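Local structure of S-adenosylmethionine-dependent methyltransferase (Clostridium acetobutylicum, 1Y8C) at residues 6-11 and 48-53; 39-44 and 102-107; 120-125 and 212-217; 141-146 and 198-203. The protein probably transfers a methyl group from S-adenosylmethionine to an acceptor that has not been identified. One frame throughout, in Å; residues are numbered along the deposited sequence.

Interaction 1: 6-11 and 48-53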
# COMPACT_ATOMS: atom_id res chain seq x y z
N PHE A 6 -4.27 16.17 -1.90
CA PHE A 6 -4.99 15.34 -2.85
C PHE A 6 -4.91 13.86 -2.43
O PHE A 6 -5.90 13.12 -2.53
CB PHE A 6 -4.41 15.52 -4.26
CG PHE A 6 -5.09 14.69 -5.30
CD1 PHE A 6 -6.41 14.95 -5.67
CD2 PHE A 6 -4.45 13.59 -5.85
CE1 PHE A 6 -7.07 14.13 -6.58
CE2 PHE A 6 -5.10 12.76 -6.76
CZ PHE A 6 -6.41 13.04 -7.12
N ALA A 7 -3.75 13.44 -1.96
CA ALA A 7 -3.57 12.06 -1.51
C ALA A 7 -4.55 11.72 -0.39
O ALA A 7 -5.08 10.60 -0.33
CB ALA A 7 -2.13 11.85 -1.03
N HIS A 8 -4.78 12.67 0.51
CA HIS A 8 -5.71 12.45 1.62
C HIS A 8 -7.11 12.33 1.04
O HIS A 8 -7.87 11.43 1.39
CB HIS A 8 -5.66 13.61 2.62
CG HIS A 8 -4.38 13.67 3.40
ND1 HIS A 8 -3.98 12.66 4.26
CD2 HIS A 8 -3.41 14.61 3.46
CE1 HIS A 8 -2.82 12.98 4.80
NE2 HIS A 8 -2.45 14.16 4.34
N ILE A 9 -7.46 13.26 0.15
CA ILE A 9 -8.77 13.24 -0.47
C ILE A 9 -9.02 11.88 -1.11
O ILE A 9 -10.06 11.27 -0.90
CB ILE A 9 -8.88 14.34 -1.55
CG1 ILE A 9 -8.69 15.72 -0.90
CG2 ILE A 9 -10.24 14.24 -2.24
CD1 ILE A 9 -8.63 16.87 -1.89
N TYR A 10 -8.04 11.41 -1.88
CA TYR A 10 -8.14 10.12 -2.57
C TYR A 10 -8.40 8.98 -1.61
O TYR A 10 -9.34 8.20 -1.78
CB TYR A 10 -6.84 9.84 -3.35
CG TYR A 10 -6.94 8.71 -4.35
CD1 TYR A 10 -7.30 8.95 -5.67
CD2 TYR A 10 -6.69 7.39 -3.97
CE1 TYR A 10 -7.40 7.91 -6.60
CE2 TYR A 10 -6.80 6.34 -4.87
CZ TYR A 10 -7.16 6.61 -6.19
OH TYR A 10 -7.27 5.57 -7.09
N ASP A 11 -7.55 8.87 -0.59
CA ASP A 11 -7.68 7.81 0.40
C ASP A 11 -8.98 7.86 1.18
O ASP A 11 -9.49 6.83 1.60
CB ASP A 11 -6.51 7.86 1.38
CG ASP A 11 -5.25 7.24 0.82
OD1 ASP A 11 -5.37 6.40 -0.11
OD2 ASP A 11 -4.15 7.57 1.32
N THR A 48 2.99 9.51 -0.28
CA THR A 48 3.39 10.78 0.33
C THR A 48 3.75 10.61 1.80
O THR A 48 3.76 11.57 2.55
CB THR A 48 2.28 11.83 0.24
OG1 THR A 48 1.11 11.34 0.91
CG2 THR A 48 1.97 12.14 -1.21
N GLY A 49 4.02 9.37 2.21
CA GLY A 49 4.43 9.10 3.57
C GLY A 49 3.40 9.16 4.68
O GLY A 49 3.76 9.41 5.83
N ASN A 50 2.14 8.91 4.36
CA ASN A 50 1.09 8.96 5.37
C ASN A 50 1.15 7.82 6.36
O ASN A 50 0.62 7.90 7.46
CB ASN A 50 -0.29 9.01 4.71
CG ASN A 50 -0.59 10.37 4.13
OD1 ASN A 50 -0.21 11.38 4.71
ND2 ASN A 50 -1.30 10.41 3.01
N LEU A 51 1.83 6.75 5.97
CA LEU A 51 1.95 5.60 6.84
C LEU A 51 3.36 5.58 7.41
O LEU A 51 3.60 5.15 8.53
CB LEU A 51 1.67 4.36 6.01
CG LEU A 51 1.04 3.12 6.64
CD1 LEU A 51 0.21 2.41 5.59
CD2 LEU A 51 2.10 2.22 7.20
N THR A 52 4.31 6.08 6.62
CA THR A 52 5.71 6.11 7.02
C THR A 52 5.94 7.01 8.24
O THR A 52 6.69 6.65 9.15
CB THR A 52 6.59 6.62 5.87
OG1 THR A 52 6.08 6.14 4.63
CG2 THR A 52 8.02 6.13 6.04
N GLU A 53 5.29 8.17 8.25
CA GLU A 53 5.44 9.11 9.36
C GLU A 53 4.96 8.53 10.69
O GLU A 53 5.33 9.02 11.74
CB GLU A 53 4.69 10.41 9.07
CG GLU A 53 3.20 10.24 8.98
CD GLU A 53 2.45 11.54 8.77
OE1 GLU A 53 1.26 11.47 8.38
OE2 GLU A 53 3.03 12.63 8.99

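Interaction 2: 39-44 and 102-107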
# COMPACT_ATOMS: atom_id res chain seq x y z
N ASP A 39 15.12 -1.93 14.69
CA ASP A 39 16.29 -1.28 14.13
C ASP A 39 16.07 -0.72 12.74
O ASP A 39 16.26 0.48 12.52
CB ASP A 39 17.47 -2.25 14.10
CG ASP A 39 18.09 -2.44 15.47
OD1 ASP A 39 18.22 -1.43 16.19
OD2 ASP A 39 18.45 -3.58 15.81
N ASP A 40 15.68 -1.58 11.80
CA ASP A 40 15.50 -1.13 10.42
C ASP A 40 14.13 -1.36 9.81
O ASP A 40 13.59 -2.48 9.79
CB ASP A 40 16.59 -1.76 9.57
CG ASP A 40 17.97 -1.34 10.02
OD1 ASP A 40 18.32 -0.15 9.83
OD2 ASP A 40 18.70 -2.19 10.58
N TYR A 41 13.58 -0.27 9.27
CA TYR A 41 12.26 -0.24 8.66
C TYR A 41 12.24 0.26 7.21
O TYR A 41 12.76 1.34 6.89
CB TYR A 41 11.33 0.64 9.51
CG TYR A 41 10.02 0.98 8.82
CD1 TYR A 41 9.17 -0.02 8.34
CD2 TYR A 41 9.63 2.32 8.64
CE1 TYR A 41 7.96 0.28 7.72
CE2 TYR A 41 8.42 2.64 8.01
CZ TYR A 41 7.59 1.61 7.55
OH TYR A 41 6.40 1.90 6.93
N LEU A 42 11.61 -0.52 6.34
CA LEU A 42 11.46 -0.20 4.93
C LEU A 42 9.99 -0.18 4.53
O LEU A 42 9.25 -1.17 4.70
CB LEU A 42 12.18 -1.23 4.06
CG LEU A 42 11.89 -1.16 2.55
CD1 LEU A 42 12.65 0.02 1.95
CD2 LEU A 42 12.30 -2.45 1.87
N ASP A 43 9.56 0.94 3.98
CA ASP A 43 8.19 1.05 3.52
C ASP A 43 8.21 1.19 2.00
O ASP A 43 8.70 2.18 1.46
CB ASP A 43 7.52 2.26 4.17
CG ASP A 43 6.10 2.42 3.73
OD1 ASP A 43 5.47 1.39 3.38
OD2 ASP A 43 5.60 3.57 3.74
N LEU A 44 7.69 0.17 1.31
CA LEU A 44 7.63 0.16 -0.16
C LEU A 44 6.34 0.82 -0.60
O LEU A 44 5.29 0.54 -0.04
CB LEU A 44 7.60 -1.28 -0.68
CG LEU A 44 8.78 -2.18 -0.35
CD1 LEU A 44 8.39 -3.63 -0.61
CD2 LEU A 44 9.98 -1.76 -1.17
N PHE A 102 16.09 -5.48 6.51
CA PHE A 102 15.22 -4.87 7.48
C PHE A 102 14.50 -5.81 8.43
O PHE A 102 14.43 -7.03 8.21
CB PHE A 102 14.18 -4.02 6.77
CG PHE A 102 14.76 -3.04 5.79
CD1 PHE A 102 15.08 -3.43 4.50
CD2 PHE A 102 14.98 -1.72 6.18
CE1 PHE A 102 15.60 -2.51 3.59
CE2 PHE A 102 15.50 -0.79 5.28
CZ PHE A 102 15.81 -1.19 3.98
N ASP A 103 13.96 -5.22 9.49
CA ASP A 103 13.23 -5.95 10.51
C ASP A 103 11.77 -5.95 10.14
O ASP A 103 11.06 -6.94 10.35
CB ASP A 103 13.41 -5.27 11.86
CG ASP A 103 14.84 -5.31 12.33
OD1 ASP A 103 15.31 -6.42 12.63
OD2 ASP A 103 15.50 -4.24 12.39
N LEU A 104 11.33 -4.83 9.58
CA LEU A 104 9.96 -4.67 9.17
C LEU A 104 9.87 -4.06 7.77
O LEU A 104 10.49 -3.04 7.49
CB LEU A 104 9.21 -3.76 10.15
CG LEU A 104 7.84 -3.27 9.64
CD1 LEU A 104 6.95 -4.48 9.43
CD2 LEU A 104 7.20 -2.29 10.62
N ILE A 105 9.09 -4.70 6.90
CA ILE A 105 8.88 -4.18 5.56
C ILE A 105 7.38 -4.04 5.38
O ILE A 105 6.62 -4.97 5.70
CB ILE A 105 9.43 -5.16 4.47
CG1 ILE A 105 10.96 -5.27 4.59
CG2 ILE A 105 9.06 -4.66 3.09
CD1 ILE A 105 11.59 -6.29 3.65
N THR A 106 6.94 -2.87 4.93
CA THR A 106 5.51 -2.65 4.70
C THR A 106 5.20 -2.22 3.28
O THR A 106 5.98 -1.54 2.62
CB THR A 106 4.88 -1.55 5.61
OG1 THR A 106 5.54 -0.30 5.38
CG2 THR A 106 4.95 -1.93 7.06
N CYS A 107 4.03 -2.63 2.83
CA CYS A 107 3.56 -2.26 1.51
C CYS A 107 2.05 -2.29 1.64
O CYS A 107 1.42 -3.35 1.54
CB CYS A 107 4.05 -3.25 0.47
SG CYS A 107 3.60 -2.75 -1.17

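Interaction 3: 120-125 and 212-217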
# COMPACT_ATOMS: atom_id res chain seq x y z
N ASP A 120 5.92 -10.49 -12.43
CA ASP A 120 6.48 -9.35 -11.73
C ASP A 120 6.12 -9.42 -10.25
O ASP A 120 6.82 -8.86 -9.41
CB ASP A 120 5.95 -8.04 -12.32
CG ASP A 120 6.62 -7.69 -13.62
OD1 ASP A 120 7.85 -7.85 -13.71
OD2 ASP A 120 5.92 -7.23 -14.55
N LEU A 121 5.02 -10.10 -9.94
CA LEU A 121 4.58 -10.23 -8.56
C LEU A 121 5.49 -11.22 -7.85
O LEU A 121 5.79 -11.08 -6.66
CB LEU A 121 3.13 -10.70 -8.49
CG LEU A 121 2.47 -10.73 -7.11
CD1 LEU A 121 2.40 -9.32 -6.52
CD2 LEU A 121 1.10 -11.31 -7.25
N LYS A 122 5.93 -12.24 -8.59
CA LYS A 122 6.84 -13.24 -8.04
C LYS A 122 8.18 -12.58 -7.75
O LYS A 122 8.75 -12.77 -6.68
CB LYS A 122 7.02 -14.40 -9.03
CG LYS A 122 5.89 -15.43 -8.97
CD LYS A 122 6.02 -16.50 -10.05
CE LYS A 122 4.84 -17.47 -9.99
NZ LYS A 122 4.73 -18.39 -11.16
N LYS A 123 8.67 -11.80 -8.72
CA LYS A 123 9.94 -11.10 -8.56
C LYS A 123 9.85 -10.22 -7.32
O LYS A 123 10.79 -10.14 -6.52
CB LYS A 123 10.23 -10.27 -9.81
CG LYS A 123 10.51 -11.13 -11.03
CD LYS A 123 10.75 -10.32 -12.31
CE LYS A 123 12.06 -9.51 -12.29
NZ LYS A 123 12.01 -8.28 -11.45
N TYR A 124 8.70 -9.57 -7.17
CA TYR A 124 8.41 -8.70 -6.05
C TYR A 124 8.58 -9.46 -4.71
O TYR A 124 9.38 -9.06 -3.88
CB TYR A 124 6.98 -8.18 -6.21
CG TYR A 124 6.37 -7.53 -5.00
CD1 TYR A 124 6.83 -6.30 -4.54
CD2 TYR A 124 5.28 -8.12 -4.36
CE1 TYR A 124 6.19 -5.67 -3.47
CE2 TYR A 124 4.65 -7.50 -3.30
CZ TYR A 124 5.10 -6.27 -2.86
OH TYR A 124 4.44 -5.65 -1.83
N PHE A 125 7.84 -10.54 -4.52
CA PHE A 125 7.94 -11.31 -3.28
C PHE A 125 9.36 -11.77 -3.07
O PHE A 125 9.87 -11.76 -1.94
CB PHE A 125 7.00 -12.52 -3.30
CG PHE A 125 5.55 -12.17 -3.11
CD1 PHE A 125 4.55 -12.94 -3.70
CD2 PHE A 125 5.17 -11.05 -2.36
CE1 PHE A 125 3.22 -12.60 -3.56
CE2 PHE A 125 3.84 -10.71 -2.21
CZ PHE A 125 2.86 -11.49 -2.81
N LEU A 212 3.50 -16.51 -2.75
CA LEU A 212 4.28 -16.20 -1.56
C LEU A 212 5.29 -17.30 -1.34
O LEU A 212 6.48 -17.04 -1.21
CB LEU A 212 3.38 -16.09 -0.33
CG LEU A 212 2.74 -14.73 -0.06
CD1 LEU A 212 1.88 -14.84 1.19
CD2 LEU A 212 3.81 -13.68 0.12
N LYS A 213 4.81 -18.54 -1.29
CA LYS A 213 5.67 -19.70 -1.08
C LYS A 213 6.81 -19.69 -2.09
O LYS A 213 7.94 -20.05 -1.78
CB LYS A 213 4.86 -20.99 -1.22
CG LYS A 213 3.97 -21.32 -0.02
CD LYS A 213 4.80 -21.83 1.16
CE LYS A 213 3.93 -22.48 2.23
NZ LYS A 213 4.77 -23.21 3.22
N HIS A 214 6.49 -19.29 -3.31
CA HIS A 214 7.48 -19.22 -4.37
C HIS A 214 8.61 -18.29 -3.93
O HIS A 214 9.77 -18.49 -4.29
CB HIS A 214 6.80 -18.71 -5.65
CG HIS A 214 7.72 -18.62 -6.83
ND1 HIS A 214 8.67 -17.63 -6.96
CD2 HIS A 214 7.82 -19.38 -7.94
CE1 HIS A 214 9.31 -17.79 -8.10
NE2 HIS A 214 8.82 -18.85 -8.71
N GLY A 215 8.26 -17.28 -3.14
CA GLY A 215 9.25 -16.33 -2.65
C GLY A 215 9.87 -16.78 -1.34
O GLY A 215 10.47 -15.99 -0.61
N GLN A 216 9.71 -18.07 -1.03
CA GLN A 216 10.27 -18.63 0.19
C GLN A 216 9.76 -17.89 1.43
O GLN A 216 10.42 -17.86 2.46
CB GLN A 216 11.80 -18.57 0.14
CG GLN A 216 12.40 -19.30 -1.04
CD GLN A 216 12.19 -20.80 -0.95
OE1 GLN A 216 12.89 -21.49 -0.20
NE2 GLN A 216 11.21 -21.30 -1.69
N LEU A 217 8.57 -17.30 1.33
CA LEU A 217 7.99 -16.58 2.46
C LEU A 217 6.88 -17.41 3.12
O LEU A 217 6.07 -18.03 2.43
CB LEU A 217 7.43 -15.25 1.97
CG LEU A 217 8.50 -14.29 1.46
CD1 LEU A 217 7.86 -13.05 0.85
CD2 LEU A 217 9.41 -13.91 2.60

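Interaction 4: 141-146 and 198-203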
# COMPACT_ATOMS: atom_id res chain seq x y z
N ASP A 141 -1.00 -5.38 2.19
CA ASP A 141 -2.41 -5.66 2.00
C ASP A 141 -2.78 -5.62 0.55
O ASP A 141 -2.04 -5.08 -0.28
CB ASP A 141 -3.28 -4.66 2.76
CG ASP A 141 -3.21 -3.27 2.18
OD1 ASP A 141 -3.75 -3.05 1.06
OD2 ASP A 141 -2.63 -2.38 2.83
N ILE A 142 -3.93 -6.19 0.23
CA ILE A 142 -4.42 -6.19 -1.13
C ILE A 142 -5.92 -6.03 -1.11
O ILE A 142 -6.58 -6.26 -0.09
CB ILE A 142 -4.11 -7.51 -1.85
CG1 ILE A 142 -4.94 -8.65 -1.23
CG2 ILE A 142 -2.61 -7.80 -1.77
CD1 ILE A 142 -4.85 -9.96 -1.99
N ASN A 143 -6.47 -5.59 -2.23
CA ASN A 143 -7.91 -5.47 -2.33
C ASN A 143 -8.28 -6.90 -2.67
O ASN A 143 -7.59 -7.56 -3.45
CB ASN A 143 -8.32 -4.52 -3.45
CG ASN A 143 -8.38 -3.07 -2.98
OD1 ASN A 143 -8.85 -2.78 -1.89
ND2 ASN A 143 -7.90 -2.16 -3.82
N SER A 144 -9.35 -7.38 -2.04
CA SER A 144 -9.79 -8.75 -2.24
C SER A 144 -10.33 -8.95 -3.64
O SER A 144 -10.72 -8.00 -4.32
CB SER A 144 -10.87 -9.09 -1.24
OG SER A 144 -12.03 -8.33 -1.51
N TYR A 145 -10.37 -10.20 -4.06
CA TYR A 145 -10.87 -10.53 -5.38
C TYR A 145 -12.34 -10.13 -5.48
O TYR A 145 -12.80 -9.71 -6.53
CB TYR A 145 -10.74 -12.04 -5.62
CG TYR A 145 -11.12 -12.43 -7.02
CD1 TYR A 145 -10.15 -12.47 -8.04
CD2 TYR A 145 -12.44 -12.72 -7.35
CE1 TYR A 145 -10.50 -12.78 -9.35
CE2 TYR A 145 -12.80 -13.03 -8.65
CZ TYR A 145 -11.84 -13.05 -9.64
OH TYR A 145 -12.21 -13.36 -10.93
N TYR A 146 -13.07 -10.25 -4.38
CA TYR A 146 -14.48 -9.90 -4.38
C TYR A 146 -14.68 -8.41 -4.52
O TYR A 146 -15.61 -7.97 -5.19
CB TYR A 146 -15.13 -10.39 -3.10
CG TYR A 146 -16.62 -10.14 -3.03
CD1 TYR A 146 -17.52 -10.96 -3.73
CD2 TYR A 146 -17.13 -9.09 -2.26
CE1 TYR A 146 -18.89 -10.73 -3.65
CE2 TYR A 146 -18.50 -8.86 -2.18
CZ TYR A 146 -19.37 -9.68 -2.87
OH TYR A 146 -20.71 -9.45 -2.75
N HIS A 198 -5.74 4.09 -12.95
CA HIS A 198 -4.96 2.99 -12.40
C HIS A 198 -5.54 1.65 -12.82
O HIS A 198 -6.71 1.55 -13.20
CB HIS A 198 -4.93 3.09 -10.87
CG HIS A 198 -4.44 4.41 -10.36
ND1 HIS A 198 -5.05 5.09 -9.32
CD2 HIS A 198 -3.40 5.19 -10.75
CE1 HIS A 198 -4.41 6.22 -9.09
NE2 HIS A 198 -3.41 6.31 -9.94
N GLU A 199 -4.71 0.61 -12.75
CA GLU A 199 -5.12 -0.73 -13.12
C GLU A 199 -4.68 -1.67 -12.01
O GLU A 199 -3.52 -1.67 -11.62
CB GLU A 199 -4.42 -1.09 -14.42
CG GLU A 199 -5.10 -2.14 -15.25
CD GLU A 199 -4.62 -2.06 -16.70
OE1 GLU A 199 -3.39 -2.20 -16.92
OE2 GLU A 199 -5.46 -1.87 -17.60
N GLU A 200 -5.63 -2.44 -11.48
CA GLU A 200 -5.33 -3.40 -10.40
C GLU A 200 -5.79 -4.81 -10.79
O GLU A 200 -6.84 -4.97 -11.42
CB GLU A 200 -6.02 -2.97 -9.08
CG GLU A 200 -5.25 -1.91 -8.27
CD GLU A 200 -5.82 -1.66 -6.86
OE1 GLU A 200 -6.38 -2.61 -6.25
OE2 GLU A 200 -5.68 -0.52 -6.35
N ARG A 201 -5.01 -5.82 -10.45
CA ARG A 201 -5.40 -7.18 -10.78
C ARG A 201 -6.08 -7.80 -9.58
O ARG A 201 -5.68 -7.58 -8.43
CB ARG A 201 -4.21 -8.05 -11.18
CG ARG A 201 -4.65 -9.16 -12.11
CD ARG A 201 -4.02 -10.50 -11.82
NE ARG A 201 -2.87 -10.77 -12.68
CZ ARG A 201 -2.52 -11.98 -13.11
NH1 ARG A 201 -3.24 -13.04 -12.76
NH2 ARG A 201 -1.45 -12.15 -13.89
N ALA A 202 -7.10 -8.60 -9.84
CA ALA A 202 -7.82 -9.25 -8.77
C ALA A 202 -7.21 -10.62 -8.52
O ALA A 202 -7.52 -11.58 -9.21
CB ALA A 202 -9.29 -9.37 -9.12
N TYR A 203 -6.33 -10.69 -7.52
CA TYR A 203 -5.67 -11.93 -7.16
C TYR A 203 -6.46 -12.72 -6.12
O TYR A 203 -7.00 -12.15 -5.17
CB TYR A 203 -4.27 -11.64 -6.60
CG TYR A 203 -3.25 -11.22 -7.62
CD1 TYR A 203 -2.67 -9.94 -7.57
CD2 TYR A 203 -2.83 -12.10 -8.62
CE1 TYR A 203 -1.70 -9.57 -8.49
CE2 TYR A 203 -1.85 -11.73 -9.54
CZ TYR A 203 -1.29 -10.47 -9.47
OH TYR A 203 -0.33 -10.10 -10.38

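Interaction 1: 6-11 and 48-53
N50 reaches from the loop ahead of helix 52-55 to helix 3-15, where it meets H8. Its CB only spans the gap. CG, set anti to the carbonyl carbon (chi1 -76°), brings the amide to the histidine ring and lies 3.5 Å from H8 CE1. OD1 comes nearer still, 3.1 Å from H8 CE1, approaching the ring obliquely, while ND2 stands 3.7 Å from H8 ND1. Amide and imidazole planes are inclined by 35°, and the oxygen faces a ring carbon; no hydrogen bond forms between the two groups. Beyond H8, ND2 also passes A7 CB and D11 OD2, each at 4.4 Å. The D11 carboxylate is engaged elsewhere, in a salt bridge with R15 and a hydrogen bond from Y20. One turn before D11, A7 CB faces T48 and touches its OG1 at 3.8 Å. The segment 48-53 takes in the end of the glycine-rich loop after strand 40-44, which in class I methyltransferases lines the S-adenosylmethionine site. No hydrogen bond joins the segments, so the N-terminal helix probably lies against this loop through van der Waals and weak polar contacts, with the stronger polar links made to other parts of the chain.

Interaction 2: 39-44 and 102-107
Strands 40-44 and 104-107 run parallel at the centre of the Rossmann-like methyltransferase sheet, their axes 4.7 Å apart at closest and only 14° out of line. L42 lies at the middle of the ladder: its N bonds to L104 O and its O receives T106 N, after which L44 N continues to T106 O. At the start of the ladder the chain turns a corner at D103, and D40 O accepts from both D103 N, at 2.8 Å, and L104 N, at 3.3 Å. The D103 side chain returns this grip: OD2 takes D40 N at 2.7 Å through its anti lone pair. K133 forms salt bridges with both D40 and D103, which probably eases the proximity of the two carboxylates.

On the face bearing L42 and I105, the F102 ring lies flat under L42, whose CB is 3.3 Å from the ring centroid, directly over the centre in a CH-pi contact. L44 CD1 extends the apolar patch to I105 CG2. The other face carries Y41, L104, D43 and T106. Y41 lies alongside L104 with its CD1 against L104 CG, and its hydroxyl donates to T106 OG1 at 2.8 Å. With chi1 at 60°, that oxygen sits between the backbone N and the carbonyl carbon of T106, facing strand 40-44. It passes the bonding on: T106 OG1 donates to D43 OD1 at 2.6 Å, meeting the carboxylate from above, 53° out of its plane.

Interaction 3: 120-125 and 212-217
K122 is the first residue of helix 118-129 here to meet the end of helix 205-214. Its extended chain crosses H214 at about a right angle, and the methylene CD lies over the imidazole, 3.9 Å from the ring centroid and 10° off its normal. H214 CG lies opposite the backbone N (chi1 -179°), which presents the imidazole face to K122. This CH-pi contact uses the aliphatic part of the lysine, while the amine goes past the ring, NZ staying 4.8 Å from H214 NE2. One turn further on, F125 points at the same helix end. L212 CD2 stands over the centre of its ring, 3.6 Å from the centroid and 5° off the normal, so the methyl presses squarely on the aromatic face; the L212 side chain also touches Y240 and V242 in strand 237-244. The backbones come close at F125 too, its CA 5.2 Å from G215 CA, with no side chain on the glycine to hold them apart. F125 O then meets L217 CD1 at 3.7 Å.

Segment 212-217 closes its helix with a Schellman motif: Q216, with positive phi, bonds its N to K213 O at 2.8 Å, and L217 N makes a weak bond to L212 O. The chain is thereby turned straight into strand 217-224. Two helices laid side by side across one face of a central sheet in this way are characteristic of the alpha-beta-alpha sandwich of Rossmann-like methyltransferases.

Interaction 4: 141-146 and 198-203
N143 and E200 join the end of sheet strand 136-143 in the Rossmann-like core to strand 191-201, the edge strand of the four-stranded antiparallel sheet that follows the core strand in sequence. Their hydrogen bond is the polar link of the contact. N143 ND2 donates to E200 OE1 at 2.9 Å with an N-H...O angle of 163°, on the syn lone pair of the carboxylate. Although the side chains cross at about a right angle, the amide and carboxylate planes are only 10° apart, an alignment that suits the in-plane N-H...O bond.

The apolar pair is Y145 CD1 with A202 CB, 3.4 Å apart. Other carbons meet backbone carbonyl oxygens: Y145 CB rests against Y203 O, and I142 CD1 makes a looser approach to Y203 O at 4.4 Å. Separately, S144 caps helix 145-152 through its OG, which also bonds to T235 O. The Y145 hydroxyl bonds to D175, and the Y145 side chain lies about 5 Å from a bound sulfate ion, probably from the crystallisation liquor. With CG anti to the backbone N (chi1 -174°), the ring is turned edge-on to A202, whose O lies in the ring plane, 3.0 Å from Y145 CD1.

How the interactions relate
Interaction 2 touches each of the other three. Strand 40-44 leads into the loop of interaction 1, where T52 OG1 lies 2.8 Å from D43 OD2, a probable hydrogen bond beside the loop that in relatives helps to bind S-adenosylmethionine. Strand 104-107 neighbours strand 136-143, and C107 O lies 3.2 Å from D141 N, linking the sheet to interaction 4. Helix 118-129 of interaction 3 packs on the same sheet, with L44 CD1 4.1 Å from Y124 CE1, and meets interaction 4 where L121 CD2 is 3.4 Å from Y203 CZ. Y10 OH and H198 ND1, 3.2 Å apart, connect interactions 1 and 4. Interactions 1 and 3 do not touch; their centres are about 27 Å apart.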